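Local coordinates for protein carboxylesterase (Uncultured bacterium, PDB 5GMX) that hydrolyses carboxylic esters as a family VIII carboxylesterase with a beta-lactamase-like fold, and also acts on oxyimino cephalosporins, at residues I90-F103 and K109-I123. Residues are numbered along the deposited sequence; the frame is centred on the assembly and turned at random.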
# COMPACT_ATOMS: atom_id res chain seq x y z
N ILE A 90 -11.58 -16.86 2.97
CA ILE A 90 -11.99 -15.80 3.88
C ILE A 90 -13.37 -15.25 3.52
O ILE A 90 -13.63 -14.95 2.36
CB ILE A 90 -10.99 -14.63 3.87
CG1 ILE A 90 -9.60 -15.13 4.26
CG2 ILE A 90 -11.48 -13.50 4.78
CD1 ILE A 90 -8.51 -14.07 4.18
N ASP A 91 -14.24 -15.15 4.52
CA ASP A 91 -15.53 -14.48 4.37
C ASP A 91 -15.47 -13.12 5.05
O ASP A 91 -15.33 -13.04 6.27
CB ASP A 91 -16.65 -15.35 4.95
CG ASP A 91 -18.04 -14.71 4.83
OD1 ASP A 91 -18.18 -13.52 4.45
OD2 ASP A 91 -19.02 -15.44 5.10
N TYR A 92 -15.62 -12.06 4.27
CA TYR A 92 -15.53 -10.70 4.81
C TYR A 92 -16.52 -10.46 5.94
O TYR A 92 -16.27 -9.66 6.83
CB TYR A 92 -15.75 -9.67 3.71
CG TYR A 92 -14.54 -9.44 2.87
CD1 TYR A 92 -13.39 -8.88 3.41
CD2 TYR A 92 -14.53 -9.78 1.52
CE1 TYR A 92 -12.28 -8.67 2.64
CE2 TYR A 92 -13.41 -9.57 0.74
CZ TYR A 92 -12.28 -9.01 1.31
OH TYR A 92 -11.15 -8.78 0.56
N ASN A 93 -17.64 -11.18 5.91
CA ASN A 93 -18.68 -11.00 6.91
C ASN A 93 -18.45 -11.86 8.15
O ASN A 93 -19.16 -11.71 9.14
CB ASN A 93 -20.04 -11.34 6.32
CG ASN A 93 -20.41 -10.44 5.17
OD1 ASN A 93 -20.40 -9.22 5.30
ND2 ASN A 93 -20.70 -11.04 4.03
N ALA A 94 -17.48 -12.77 8.09
CA ALA A 94 -17.20 -13.65 9.22
C ALA A 94 -16.39 -12.95 10.30
O ALA A 94 -15.67 -11.99 10.02
CB ALA A 94 -16.47 -14.91 8.75
N ARG A 95 -16.51 -13.43 11.53
CA ARG A 95 -15.73 -12.91 12.65
C ARG A 95 -14.26 -13.23 12.45
O ARG A 95 -13.92 -14.35 12.07
CB ARG A 95 -16.21 -13.50 13.98
CG ARG A 95 -17.68 -13.23 14.33
CD ARG A 95 -18.13 -14.12 15.50
NE ARG A 95 -19.43 -13.72 16.03
CZ ARG A 95 -20.59 -13.98 15.45
NH1 ARG A 95 -20.63 -14.64 14.30
NH2 ARG A 95 -21.72 -13.57 16.01
N VAL A 96 -13.40 -12.26 12.73
CA VAL A 96 -11.96 -12.49 12.75
C VAL A 96 -11.62 -13.72 13.60
O VAL A 96 -10.76 -14.53 13.23
CB VAL A 96 -11.18 -11.27 13.32
CG1 VAL A 96 -9.68 -11.55 13.37
CG2 VAL A 96 -11.46 -10.02 12.50
N ALA A 97 -12.31 -13.86 14.74
CA ALA A 97 -12.01 -14.93 15.69
C ALA A 97 -12.32 -16.33 15.14
O ALA A 97 -11.82 -17.32 15.66
CB ALA A 97 -12.78 -14.71 17.01
N ASP A 98 -13.12 -16.40 14.08
CA ASP A 98 -13.34 -17.68 13.39
C ASP A 98 -12.02 -18.23 12.84
O ASP A 98 -11.81 -19.44 12.81
CB ASP A 98 -14.35 -17.52 12.25
CG ASP A 98 -15.78 -17.40 12.75
OD1 ASP A 98 -15.98 -17.36 13.98
OD2 ASP A 98 -16.71 -17.35 11.90
N TYR A 99 -11.14 -17.34 12.41
CA TYR A 99 -9.86 -17.73 11.82
C TYR A 99 -8.70 -17.54 12.79
O TYR A 99 -7.64 -18.17 12.65
CB TYR A 99 -9.59 -16.92 10.56
CG TYR A 99 -10.74 -16.86 9.60
CD1 TYR A 99 -11.13 -17.98 8.87
CD2 TYR A 99 -11.41 -15.66 9.36
CE1 TYR A 99 -12.18 -17.92 7.97
CE2 TYR A 99 -12.46 -15.59 8.46
CZ TYR A 99 -12.83 -16.72 7.76
OH TYR A 99 -13.87 -16.67 6.86
N TRP A 100 -8.89 -16.64 13.75
CA TRP A 100 -7.84 -16.19 14.66
C TRP A 100 -8.46 -16.11 16.05
O TRP A 100 -8.87 -15.04 16.49
CB TRP A 100 -7.30 -14.83 14.19
CG TRP A 100 -6.18 -14.22 15.00
CD1 TRP A 100 -5.52 -14.78 16.06
CD2 TRP A 100 -5.59 -12.93 14.80
NE1 TRP A 100 -4.57 -13.92 16.53
CE2 TRP A 100 -4.59 -12.78 15.77
CE3 TRP A 100 -5.82 -11.89 13.89
CZ2 TRP A 100 -3.81 -11.62 15.86
CZ3 TRP A 100 -5.05 -10.74 13.98
CH2 TRP A 100 -4.05 -10.62 14.96
N PRO A 101 -8.57 -17.26 16.72
CA PRO A 101 -9.35 -17.42 17.96
C PRO A 101 -8.92 -16.48 19.07
O PRO A 101 -9.76 -15.90 19.75
CB PRO A 101 -9.10 -18.88 18.36
CG PRO A 101 -8.70 -19.56 17.08
CD PRO A 101 -7.94 -18.52 16.29
N GLU A 102 -7.60 -16.32 19.24
CA GLU A 102 -7.06 -15.45 20.27
C GLU A 102 -7.53 -14.00 20.12
O GLU A 102 -7.53 -13.23 21.08
CB GLU A 102 -5.53 -15.47 20.25
CG GLU A 102 -4.90 -16.84 20.43
CD GLU A 102 -4.56 -17.53 19.10
OE1 GLU A 102 -5.32 -17.38 18.11
OE2 GLU A 102 -3.52 -18.22 19.06
N PHE A 103 -7.96 -13.65 18.91
CA PHE A 103 -8.41 -12.29 18.65
C PHE A 103 -9.70 -11.97 19.40
O PHE A 103 -10.05 -10.81 19.59
CB PHE A 103 -8.60 -12.07 17.14
CG PHE A 103 -8.71 -10.62 16.74
CD1 PHE A 103 -7.57 -9.86 16.50
CD2 PHE A 103 -9.94 -10.02 16.60
CE1 PHE A 103 -7.66 -8.54 16.10
CE2 PHE A 103 -10.05 -8.69 16.21
CZ PHE A 103 -8.91 -7.95 15.96
N LYS A 109 -14.76 -10.30 20.17
CA LYS A 109 -15.27 -11.60 19.71
C LYS A 109 -16.24 -11.48 18.53
O LYS A 109 -16.51 -12.46 17.86
CB LYS A 109 -15.98 -12.34 20.85
CG LYS A 109 -17.33 -11.76 21.23
CD LYS A 109 -18.07 -12.61 22.28
CE LYS A 109 -19.44 -12.00 22.60
NZ LYS A 109 -20.35 -12.95 23.31
N ASP A 110 -16.77 -10.29 18.28
CA ASP A 110 -17.73 -10.16 17.18
C ASP A 110 -17.23 -9.29 16.03
O ASP A 110 -17.94 -9.12 15.04
CB ASP A 110 -19.06 -9.64 17.72
CG ASP A 110 -19.82 -10.70 18.51
OD1 ASP A 110 -19.91 -11.86 18.04
OD2 ASP A 110 -20.32 -10.38 19.62
N VAL A 111 -16.01 -8.77 16.14
CA VAL A 111 -15.40 -8.02 15.05
C VAL A 111 -15.27 -8.86 13.78
O VAL A 111 -14.70 -9.95 13.81
CB VAL A 111 -13.99 -7.51 15.44
CG1 VAL A 111 -13.32 -6.80 14.26
CG2 VAL A 111 -14.06 -6.58 16.66
N THR A 112 -15.79 -8.35 12.67
CA THR A 112 -15.72 -9.06 11.39
C THR A 112 -14.46 -8.70 10.58
O THR A 112 -13.81 -7.70 10.86
CB THR A 112 -16.93 -8.77 10.54
OG1 THR A 112 -16.86 -7.41 10.09
CG2 THR A 112 -18.22 -8.97 11.36
N VAL A 113 -14.13 -9.52 9.59
CA VAL A 113 -12.95 -9.27 8.77
C VAL A 113 -13.09 -7.95 8.01
O VAL A 113 -12.14 -7.17 7.92
CB VAL A 113 -12.70 -10.44 7.79
CG1 VAL A 113 -11.56 -10.11 6.80
CG2 VAL A 113 -12.40 -11.71 8.58
N ALA A 114 -14.30 -7.67 7.52
CA ALA A 114 -14.57 -6.40 6.84
C ALA A 114 -14.32 -5.20 7.75
O ALA A 114 -13.79 -4.18 7.31
CB ALA A 114 -16.02 -6.38 6.32
N GLN A 115 -14.69 -5.31 9.03
CA GLN A 115 -14.44 -4.23 9.99
C GLN A 115 -12.95 -4.06 10.32
O GLN A 115 -12.45 -2.94 10.43
CB GLN A 115 -15.21 -4.48 11.29
CG GLN A 115 -16.71 -4.27 11.16
CD GLN A 115 -17.46 -4.68 12.41
OE1 GLN A 115 -16.96 -5.44 13.24
NE2 GLN A 115 -18.68 -4.16 12.57
N LEU A 116 -12.24 -5.18 10.49
CA LEU A 116 -10.80 -5.15 10.70
C LEU A 116 -10.08 -4.46 9.53
O LEU A 116 -9.19 -3.63 9.73
CB LEU A 116 -10.25 -6.57 10.87
CG LEU A 116 -8.78 -6.74 11.28
CD1 LEU A 116 -8.59 -6.44 12.76
CD2 LEU A 116 -8.25 -8.12 10.94
N LEU A 117 -10.49 -4.80 8.31
CA LEU A 117 -9.83 -4.27 7.11
C LEU A 117 -10.19 -2.83 6.80
O LEU A 117 -9.51 -2.20 5.99
CB LEU A 117 -10.15 -5.13 5.90
CG LEU A 117 -9.41 -6.46 5.85
CD1 LEU A 117 -9.97 -7.29 4.72
CD2 LEU A 117 -7.95 -6.16 5.62
N SER A 118 -11.25 -2.31 7.42
CA SER A 118 -11.66 -0.92 7.22
C SER A 118 -11.35 -0.04 8.42
O SER A 118 -11.95 1.03 8.58
CB SER A 118 -13.15 -0.83 6.88
OG SER A 118 -13.96 -1.47 7.85
N HIS A 119 -10.40 -0.48 9.24
CA HIS A 119 -9.88 0.30 10.37
C HIS A 119 -10.98 0.59 11.39
O HIS A 119 -10.97 1.63 12.04
CB HIS A 119 -9.25 1.61 9.88
CG HIS A 119 -8.20 1.41 8.83
ND1 HIS A 119 -6.87 1.22 9.14
CD2 HIS A 119 -8.30 1.32 7.48
CE1 HIS A 119 -6.19 1.04 8.02
NE2 HIS A 119 -7.03 1.10 7.01
N GLN A 120 -11.91 -0.34 11.54
CA GLN A 120 -13.00 -0.19 12.50
C GLN A 120 -12.90 -1.14 13.70
O GLN A 120 -13.85 -1.25 14.46
CB GLN A 120 -14.34 -0.42 11.82
CG GLN A 120 -14.61 0.49 10.66
CD GLN A 120 -16.03 0.34 10.16
OE1 GLN A 120 -16.94 1.01 10.65
NE2 GLN A 120 -16.23 -0.56 9.20
N ALA A 121 -11.78 -1.84 13.85
CA ALA A 121 -11.61 -2.74 14.99
C ALA A 121 -11.18 -1.98 16.25
O ALA A 121 -11.27 -2.51 17.35
CB ALA A 121 -10.60 -3.84 14.67
N GLY A 122 -10.67 -0.76 16.07
CA GLY A 122 -10.32 0.07 17.21
C GLY A 122 -8.99 -0.24 17.86
O GLY A 122 -8.74 0.18 18.99
N ILE A 123 -8.12 -0.98 17.19
CA ILE A 123 -6.79 -1.22 17.75
C ILE A 123 -5.75 -0.52 16.89
O ILE A 123 -4.83 -1.14 16.33
CB ILE A 123 -6.48 -2.72 17.87
CG1 ILE A 123 -6.92 -3.47 16.62
CG2 ILE A 123 -7.21 -3.32 19.07
CD1 ILE A 123 -6.56 -4.93 16.66
O HOH W 1 -13.58 -11.51 15.86
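Val111 CB meets the edge of the Phe103 ring, near its plane; Val96 CG1, from the same segment as the ring, lies over one face. Leu116 CD1 approaches that ring obliquely, 3.6 Å from Phe103 CZ. The Ile123 and Phe103 side chains come from opposite directions, and Ile123 CD1 is 3.8 Å from Phe103 CE1, also oblique to the ring. The Tyr92 ring takes Leu117 CD1 at its edge, close against Tyr92 CE1 (3.4 Å). Val113 CG2 lies at the edge of the Tyr99 ring, while Val113 CG1 reaches Ile90 CG2 and Tyr92 CD1. Asp110 OD1 and Lys109 O lie at the edge of the Arg95 guanidinium, with Arg95 NE to Asp110 OD1 at 2.8 Å in a salt bridge. Arg95 NH2 adds a weak bond to the same oxygen. The guanidinium and carboxylate planes are turned 66° apart.

Within the beta-lactamase-like fold, helix 72-86 touches Ile90, Tyr92 and Leu117, and helix 165-175 packs on Leu116. The backbones form a single beta bridge, Arg95 with Thr112. Val111 O takes both Val96 N (2.9 Å) and the water held by Ala97 N. Ala94 O and Tyr92 O accept hydrogen bonds from Val113 N and Ala114 N, in the first turn of helix 113-117. Thr112 and Gln115 form a capping box there. Thr112 OG1 sits between its backbone N and carbonyl carbon (chi1 71°), where it accepts from Gln115 N.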